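Modulator protein RSBR (PDB 2BNL) regulates sigma-B activity in the general stress response as a stressosome component, stimulating the RsbT kinase toward RsbS in vitro, with this piece forming its N-terminal globin-like domain. Local coordinates at residues Gln5-Phe10 / Thr97-Lys102; Asp24-Leu29 / Ala85-Glu90. All blocks are in the same frame, centred on the assembly; numbering follows the deposited sequence.

Interaction 1 of 2, residues Gln5-Phe10 / Thr97-Lys102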
ATOM      1  N   GLN A   5     -12.914 -14.363  -7.310  1.00 29.31           N
ATOM      2  CA  GLN A   5     -13.190 -15.783  -6.985  1.00 31.35           C
ATOM      3  C   GLN A   5     -11.927 -16.621  -6.805  1.00 29.64           C
ATOM      4  O   GLN A   5     -11.802 -17.409  -5.847  1.00 29.24           O
ATOM      5  CB  GLN A   5     -14.094 -16.399  -8.005  1.00 29.63           C
ATOM      6  CG  GLN A   5     -14.332 -17.866  -7.702  1.00 35.52           C
ATOM      7  CD  GLN A   5     -15.272 -18.501  -8.656  1.00 42.12           C
ATOM      8  OE1 GLN A   5     -15.953 -17.797  -9.468  1.00 39.35           O
ATOM      9  NE2 GLN A   5     -15.335 -19.843  -8.590  1.00 41.15           N
ATOM     10  N   THR A   6     -10.987 -16.459  -7.727  1.00 30.56           N
ATOM     11  CA  THR A   6      -9.776 -17.284  -7.692  1.00 31.85           C
ATOM     12  C   THR A   6      -8.943 -17.076  -6.389  1.00 29.96           C
ATOM     13  O   THR A   6      -8.591 -18.015  -5.730  1.00 31.56           O
ATOM     14  CB  THR A   6      -8.878 -17.035  -8.997  1.00 32.17           C
ATOM     15  OG1 THR A   6      -9.635 -17.437 -10.129  1.00 33.85           O
ATOM     16  CG2 THR A   6      -7.634 -17.964  -8.955  1.00 34.40           C
ATOM     17  N   VAL A   7      -8.661 -15.827  -6.029  1.00 31.23           N
ATOM     18  CA  VAL A   7      -7.901 -15.532  -4.862  1.00 30.96           C
ATOM     19  C   VAL A   7      -8.707 -15.891  -3.637  1.00 30.88           C
ATOM     20  O   VAL A   7      -8.221 -16.504  -2.705  1.00 29.78           O
ATOM     21  CB  VAL A   7      -7.436 -14.041  -4.877  1.00 31.35           C
ATOM     22  CG1 VAL A   7      -6.885 -13.574  -3.550  1.00 30.99           C
ATOM     23  CG2 VAL A   7      -6.397 -13.825  -6.063  1.00 31.39           C
ATOM     24  N   TYR A   8      -9.970 -15.468  -3.615  1.00 31.58           N
ATOM     25  CA  TYR A   8     -10.819 -15.771  -2.429  1.00 32.09           C
ATOM     26  C   TYR A   8     -10.822 -17.252  -2.136  1.00 32.07           C
ATOM     27  O   TYR A   8     -10.626 -17.675  -0.982  1.00 29.87           O
ATOM     28  CB  TYR A   8     -12.279 -15.203  -2.638  1.00 33.23           C
ATOM     29  CG  TYR A   8     -13.195 -15.399  -1.446  1.00 29.25           C
ATOM     30  CD1 TYR A   8     -13.389 -14.345  -0.521  1.00 28.25           C
ATOM     31  CD2 TYR A   8     -13.722 -16.659  -1.143  1.00 29.36           C
ATOM     32  CE1 TYR A   8     -14.175 -14.507   0.565  1.00 26.27           C
ATOM     33  CE2 TYR A   8     -14.500 -16.860  -0.001  1.00 30.13           C
ATOM     34  CZ  TYR A   8     -14.729 -15.772   0.838  1.00 26.99           C
ATOM     35  OH  TYR A   8     -15.448 -15.911   1.973  1.00 29.33           O
ATOM     36  N   GLN A   9     -11.061 -18.069  -3.169  1.00 32.12           N
ATOM     37  CA  GLN A   9     -11.068 -19.511  -3.010  1.00 33.48           C
ATOM     38  C   GLN A   9      -9.777 -20.118  -2.483  1.00 31.07           C
ATOM     39  O   GLN A   9      -9.796 -20.991  -1.667  1.00 29.87           O
ATOM     40  CB  GLN A   9     -11.483 -20.151  -4.301  1.00 35.48           C
ATOM     41  CG  GLN A   9     -10.937 -21.538  -4.480  1.00 45.24           C
ATOM     42  CD  GLN A   9     -11.305 -22.217  -5.826  1.00 52.34           C
ATOM     43  OE1 GLN A   9     -11.096 -21.687  -6.970  1.00 60.81           O
ATOM     44  NE2 GLN A   9     -11.837 -23.375  -5.678  1.00 48.77           N
ATOM     45  N   PHE A  10      -8.641 -19.576  -2.903  1.00 32.19           N
ATOM     46  CA  PHE A  10      -7.413 -20.058  -2.414  1.00 31.58           C
ATOM     47  C   PHE A  10      -7.255 -19.716  -0.955  1.00 30.26           C
ATOM     48  O   PHE A  10      -6.845 -20.539  -0.165  1.00 32.34           O
ATOM     49  CB  PHE A  10      -6.232 -19.527  -3.278  1.00 32.74           C
ATOM     50  CG  PHE A  10      -4.934 -20.106  -2.882  1.00 32.06           C
ATOM     51  CD1 PHE A  10      -4.428 -21.222  -3.540  1.00 36.33           C
ATOM     52  CD2 PHE A  10      -4.230 -19.590  -1.813  1.00 35.87           C
ATOM     53  CE1 PHE A  10      -3.201 -21.762  -3.122  1.00 40.07           C
ATOM     54  CE2 PHE A  10      -3.022 -20.147  -1.390  1.00 38.82           C
ATOM     55  CZ  PHE A  10      -2.504 -21.217  -2.039  1.00 35.21           C
ATOM     56  N   THR A  97       3.757 -16.103  -3.634  1.00 32.48           N
ATOM     57  CA  THR A  97       4.763 -17.217  -3.739  1.00 35.35           C
ATOM     58  C   THR A  97       4.022 -18.580  -3.601  1.00 37.15           C
ATOM     59  O   THR A  97       4.232 -19.465  -4.423  1.00 36.05           O
ATOM     60  CB  THR A  97       5.797 -17.033  -2.660  1.00 35.20           C
ATOM     61  OG1 THR A  97       6.422 -15.758  -2.812  1.00 34.94           O
ATOM     62  CG2 THR A  97       6.917 -18.109  -2.694  1.00 40.75           C
ATOM     63  N   LYS A  98       3.108 -18.705  -2.606  1.00 38.92           N
ATOM     64  CA  LYS A  98       2.296 -19.905  -2.428  1.00 40.31           C
ATOM     65  C   LYS A  98       1.485 -20.226  -3.650  1.00 39.74           C
ATOM     66  O   LYS A  98       1.547 -21.354  -4.174  1.00 39.36           O
ATOM     67  CB  LYS A  98       1.317 -19.859  -1.223  1.00 41.88           C
ATOM     68  CG  LYS A  98       1.928 -19.761   0.153  1.00 47.40           C
ATOM     69  CD  LYS A  98       3.230 -20.607   0.248  1.00 55.70           C
ATOM     70  CE  LYS A  98       3.812 -20.826   1.684  1.00 55.35           C
ATOM     71  NZ  LYS A  98       5.133 -21.427   1.465  1.00 56.81           N
HETATM   72  N   MSE A  99       0.706 -19.262  -4.099  1.00 37.78           N
HETATM   73  CA  MSE A  99      -0.174 -19.478  -5.243  1.00 38.51           C
HETATM   74  C   MSE A  99       0.561 -19.706  -6.551  1.00 39.83           C
HETATM   75  O   MSE A  99       0.134 -20.497  -7.399  1.00 38.95           O
HETATM   76  CB  MSE A  99      -1.108 -18.274  -5.410  1.00 37.77           C
HETATM   77  CG  MSE A  99      -2.115 -18.226  -4.316  1.00 39.93           C
HETATM   78 SE   MSE A  99      -3.528 -16.873  -4.684  1.00 45.58          SE
HETATM   79  CE  MSE A  99      -4.507 -17.893  -6.234  1.00 38.19           C
ATOM     80  N   ASN A 100       1.670 -18.990  -6.728  1.00 41.00           N
ATOM     81  CA  ASN A 100       2.403 -18.993  -7.975  1.00 42.56           C
ATOM     82  C   ASN A 100       3.041 -20.326  -8.210  1.00 46.24           C
ATOM     83  O   ASN A 100       3.161 -20.758  -9.363  1.00 45.90           O
ATOM     84  CB  ASN A 100       3.529 -17.978  -8.003  1.00 40.40           C
ATOM     85  CG  ASN A 100       4.125 -17.836  -9.390  1.00 41.57           C
ATOM     86  OD1 ASN A 100       3.399 -17.709 -10.402  1.00 41.25           O
ATOM     87  ND2 ASN A 100       5.431 -17.737  -9.441  1.00 33.27           N
ATOM     88  N   ASP A 101       3.462 -20.949  -7.118  1.00 49.96           N
ATOM     89  CA  ASP A 101       4.004 -22.278  -7.178  1.00 54.34           C
ATOM     90  C   ASP A 101       2.972 -23.332  -7.460  1.00 56.17           C
ATOM     91  O   ASP A 101       3.289 -24.428  -7.837  1.00 57.46           O
ATOM     92  CB  ASP A 101       4.949 -22.521  -5.994  1.00 55.13           C
ATOM     93  CG  ASP A 101       6.258 -21.740  -6.199  1.00 58.44           C
ATOM     94  OD1 ASP A 101       6.979 -22.086  -7.196  1.00 65.53           O
ATOM     95  OD2 ASP A 101       6.519 -20.733  -5.482  1.00 61.73           O
ATOM     96  N   LYS A 102       1.711 -22.964  -7.405  1.00 59.68           N
ATOM     97  CA  LYS A 102       0.693 -23.786  -8.027  1.00 61.10           C
ATOM     98  C   LYS A 102       0.343 -23.062  -9.330  1.00 61.45           C
ATOM     99  O   LYS A 102      -0.635 -23.380  -9.984  1.00 62.97           O
ATOM    100  CB  LYS A 102      -0.475 -23.968  -7.051  1.00 62.24           C
ATOM    101  CG  LYS A 102      -0.052 -24.669  -5.730  1.00 64.28           C
ATOM    102  CD  LYS A 102      -0.906 -24.274  -4.543  1.00 67.37           C
ATOM    103  CE  LYS A 102      -2.381 -24.743  -4.712  1.00 70.64           C
ATOM    104  NZ  LYS A 102      -3.071 -25.003  -3.378  1.00 72.32           N
TER
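F10 and M99, a selenomethionine, make the close-packed part of this contact between the N-terminal helix 5-13 and the end of helix 81-100. The two side chains pass antiparallel to one another, with CG of M99 over the middle of one face of the F10 ring. That CG stands 3.5 Å from the ring centroid and 8° off the ring normal, a well-centred CH-pi contact. One atom further out on the M99 side chain, SE sits obliquely to the same ring, 4.4 Å from its centroid, a Met-aromatic contact. A bend at chi3 (71°) brings CE of M99 to CB of F10 at 3.8 Å and to CG2 of T6 at 4.1 Å. V7 backs the selenium through CG2, while L112 of helix 109-135 also touches M99.

The solvent side is looser: exposed K102 reaches the F10 ring with CD in its plane at the edge and NZ oblique, on the side away from M99 CG and 3.3 Å from CE1 of F10. K98 brings CB to 4.1 Å from CZ of F10, but its amine end leads away from helix 5-13. No hydrogen bond joins the two segments. With an alanine in place of F10, M99 CG would probably lose the aromatic face it rests on, and the K102 chain its apolar neighbour. Such aromatic-methionine packing, without polar pairing, is apolar helix-helix packing of an all-helical fold, here holding helix 5-13 against the C-terminal part of helix 81-100 in this globin-clan domain.

Interaction 2 of 2, residues Asp24-Leu29 / Ala85-Glu90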
ATOM      1  N   ASP A  24       4.119 -15.799  11.130  1.00 32.21           N
ATOM      2  CA  ASP A  24       5.575 -15.823  11.006  1.00 33.26           C
ATOM      3  C   ASP A  24       6.138 -14.587  10.407  1.00 32.03           C
ATOM      4  O   ASP A  24       7.208 -14.134  10.802  1.00 29.95           O
ATOM      5  CB  ASP A  24       6.061 -17.056  10.207  1.00 34.03           C
ATOM      6  CG  ASP A  24       5.819 -18.370  10.944  1.00 36.75           C
ATOM      7  OD1 ASP A  24       5.503 -18.399  12.184  1.00 42.91           O
ATOM      8  OD2 ASP A  24       5.858 -19.396  10.248  1.00 42.24           O
ATOM      9  N   THR A  25       5.445 -13.997   9.440  1.00 30.92           N
ATOM     10  CA  THR A  25       5.882 -12.707   8.849  1.00 30.90           C
ATOM     11  C   THR A  25       5.873 -11.621   9.902  1.00 30.57           C
ATOM     12  O   THR A  25       6.838 -10.914  10.015  1.00 29.26           O
ATOM     13  CB  THR A  25       4.929 -12.366   7.684  1.00 32.72           C
ATOM     14  OG1 THR A  25       4.999 -13.399   6.717  1.00 35.35           O
ATOM     15  CG2 THR A  25       5.216 -11.019   7.067  1.00 33.19           C
ATOM     16  N   LEU A  26       4.800 -11.525  10.722  1.00 31.64           N
ATOM     17  CA  LEU A  26       4.717 -10.534  11.790  1.00 31.63           C
ATOM     18  C   LEU A  26       5.831 -10.691  12.777  1.00 32.90           C
ATOM     19  O   LEU A  26       6.472  -9.735  13.165  1.00 32.75           O
ATOM     20  CB  LEU A  26       3.373 -10.592  12.520  1.00 31.13           C
ATOM     21  CG  LEU A  26       2.172 -10.139  11.696  1.00 34.94           C
ATOM     22  CD1 LEU A  26       0.925 -10.476  12.350  1.00 32.98           C
ATOM     23  CD2 LEU A  26       2.171  -8.591  11.407  1.00 35.80           C
ATOM     24  N   LYS A  27       6.082 -11.922  13.146  1.00 31.87           N
ATOM     25  CA  LYS A  27       7.106 -12.197  14.098  1.00 33.15           C
ATOM     26  C   LYS A  27       8.468 -11.784  13.576  1.00 32.63           C
ATOM     27  O   LYS A  27       9.260 -11.160  14.278  1.00 31.04           O
ATOM     28  CB  LYS A  27       7.047 -13.664  14.449  1.00 32.50           C
ATOM     29  CG  LYS A  27       5.859 -14.029  15.338  1.00 32.77           C
ATOM     30  CD  LYS A  27       5.757 -15.583  15.510  1.00 36.27           C
ATOM     31  CE  LYS A  27       6.995 -16.127  16.054  1.00 43.64           C
ATOM     32  NZ  LYS A  27       6.862 -17.524  16.609  1.00 47.09           N
ATOM     33  N   GLU A  28       8.740 -12.132  12.320  1.00 31.99           N
ATOM     34  CA  GLU A  28      10.021 -11.768  11.660  1.00 32.78           C
ATOM     35  C   GLU A  28      10.193 -10.277  11.657  1.00 31.26           C
ATOM     36  O   GLU A  28      11.236  -9.749  11.978  1.00 29.26           O
ATOM     37  CB  GLU A  28      10.015 -12.322  10.218  1.00 33.33           C
ATOM     38  CG  GLU A  28      11.212 -12.058   9.402  1.00 37.57           C
ATOM     39  CD  GLU A  28      11.039 -12.503   7.914  1.00 48.54           C
ATOM     40  OE1 GLU A  28      10.220 -13.436   7.585  1.00 53.43           O
ATOM     41  OE2 GLU A  28      11.655 -11.836   7.072  1.00 51.31           O
ATOM     42  N   LEU A  29       9.136  -9.580  11.308  1.00 31.39           N
ATOM     43  CA  LEU A  29       9.212  -8.149  11.279  1.00 32.60           C
ATOM     44  C   LEU A  29       9.367  -7.527  12.647  1.00 31.38           C
ATOM     45  O   LEU A  29      10.093  -6.484  12.785  1.00 30.70           O
ATOM     46  CB  LEU A  29       8.002  -7.549  10.544  1.00 31.97           C
ATOM     47  CG  LEU A  29       7.906  -7.819   9.064  1.00 36.78           C
ATOM     48  CD1 LEU A  29       6.499  -7.411   8.556  1.00 40.30           C
ATOM     49  CD2 LEU A  29       8.981  -7.097   8.345  1.00 41.23           C
ATOM     50  N   ALA A  85       1.971  -1.220   7.294  1.00 31.19           N
ATOM     51  CA  ALA A  85       1.973  -1.195   5.834  1.00 30.33           C
ATOM     52  C   ALA A  85       3.049  -2.135   5.285  1.00 30.07           C
ATOM     53  O   ALA A  85       2.844  -2.823   4.352  1.00 30.46           O
ATOM     54  CB  ALA A  85       2.181   0.229   5.352  1.00 30.16           C
ATOM     55  N   THR A  86       4.179  -2.281   5.962  1.00 29.52           N
ATOM     56  CA  THR A  86       5.170  -3.259   5.540  1.00 29.38           C
ATOM     57  C   THR A  86       4.658  -4.673   5.663  1.00 29.60           C
ATOM     58  O   THR A  86       4.847  -5.447   4.745  1.00 29.28           O
ATOM     59  CB  THR A  86       6.503  -3.043   6.331  1.00 29.48           C
ATOM     60  OG1 THR A  86       6.875  -1.656   6.231  1.00 28.64           O
ATOM     61  CG2 THR A  86       7.656  -4.027   5.879  1.00 31.93           C
ATOM     62  N   ALA A  87       4.017  -5.014   6.794  1.00 29.91           N
ATOM     63  CA  ALA A  87       3.425  -6.288   7.019  1.00 30.65           C
ATOM     64  C   ALA A  87       2.391  -6.698   6.019  1.00 31.39           C
ATOM     65  O   ALA A  87       2.396  -7.795   5.447  1.00 31.63           O
ATOM     66  CB  ALA A  87       2.804  -6.369   8.426  1.00 31.62           C
ATOM     67  N   LEU A  88       1.438  -5.821   5.817  1.00 32.20           N
ATOM     68  CA  LEU A  88       0.405  -6.121   4.822  1.00 31.96           C
ATOM     69  C   LEU A  88       0.983  -6.367   3.402  1.00 31.73           C
ATOM     70  O   LEU A  88       0.442  -7.248   2.678  1.00 32.50           O
ATOM     71  CB  LEU A  88      -0.659  -5.038   4.821  1.00 32.67           C
ATOM     72  CG  LEU A  88      -1.418  -4.869   6.104  1.00 34.14           C
ATOM     73  CD1 LEU A  88      -2.756  -4.104   5.940  1.00 35.86           C
ATOM     74  CD2 LEU A  88      -1.762  -6.235   6.730  1.00 32.59           C
ATOM     75  N   ALA A  89       1.936  -5.547   2.990  1.00 31.39           N
ATOM     76  CA  ALA A  89       2.692  -5.727   1.674  1.00 33.22           C
ATOM     77  C   ALA A  89       3.319  -7.136   1.586  1.00 34.15           C
ATOM     78  O   ALA A  89       3.146  -7.878   0.616  1.00 34.66           O
ATOM     79  CB  ALA A  89       3.712  -4.635   1.480  1.00 31.82           C
ATOM     80  N   GLU A  90       3.994  -7.544   2.668  1.00 35.45           N
ATOM     81  CA  GLU A  90       4.565  -8.871   2.731  1.00 35.22           C
ATOM     82  C   GLU A  90       3.521  -9.987   2.773  1.00 34.73           C
ATOM     83  O   GLU A  90       3.791 -11.046   2.219  1.00 34.15           O
ATOM     84  CB  GLU A  90       5.502  -9.026   4.004  1.00 36.98           C
ATOM     85  CG  GLU A  90       6.837  -8.661   3.886  1.00 45.20           C
ATOM     86  CD  GLU A  90       7.503  -9.228   2.596  1.00 49.83           C
ATOM     87  OE1 GLU A  90       7.723 -10.454   2.470  1.00 46.19           O
ATOM     88  OE2 GLU A  90       7.734  -8.387   1.691  1.00 57.28           O
TER
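L29 and L26 converge on A87 from helix 15-30, each offering one methyl branch to the same small residue on helix 81-100. CD1 of L29 lies 3.6 Å from CA of A87, close against the backbone, and CD2 of L26 reaches CB of A87 at 3.8 Å. Both place CG anti to the carbonyl carbon (chi1 -67° and -69°), but L29 points at the facing helix from its CB onward, whereas L26 starts out to one side and only its CD2 end comes round to A87. CD2 of L29 meets CG2 of T86 at 4.2 Å, the two side chains crossing at a slant.

One turn before L29, T25 presents its methyl and not its hydroxyl: CG2 lies 3.7 Å from CB of E90, while OG1 bonds back to the carbonyl of L21. E90 therefore contributes its aliphatic base, and its carboxylate turns to a salt bridge with R94, which also pairs with E28 of the facing helix.

The short helical segments run roughly antiparallel (140°), their axes 10.0 Å apart at closest approach. Leucine branches set against a small alanine, bordered by threonine methyls, are characteristic of close helix-helix packing, here within this globin-clan domain.

Helix 81-100 takes part in both contacts: interaction 2 uses its first half and interaction 1 its C-terminal end, with centres 19 Å apart and nearest atoms about 7 Å apart, so the two do not touch. Their other partners, helices 5-13 and 15-30, are consecutive. Along the chain the segments come in the order 5-10, 24-29, 85-90, 97-102, and so interaction 2 is nested inside the loop closed by interaction 1. The two helices thus meet the long helix in reverse order. Helix 109-135 touches residues of both contacts, and at interaction 2 T125 of the second subunit packs on A85 of segment 85-90. Together the contacts tie the start of the chain to the domain's helical core.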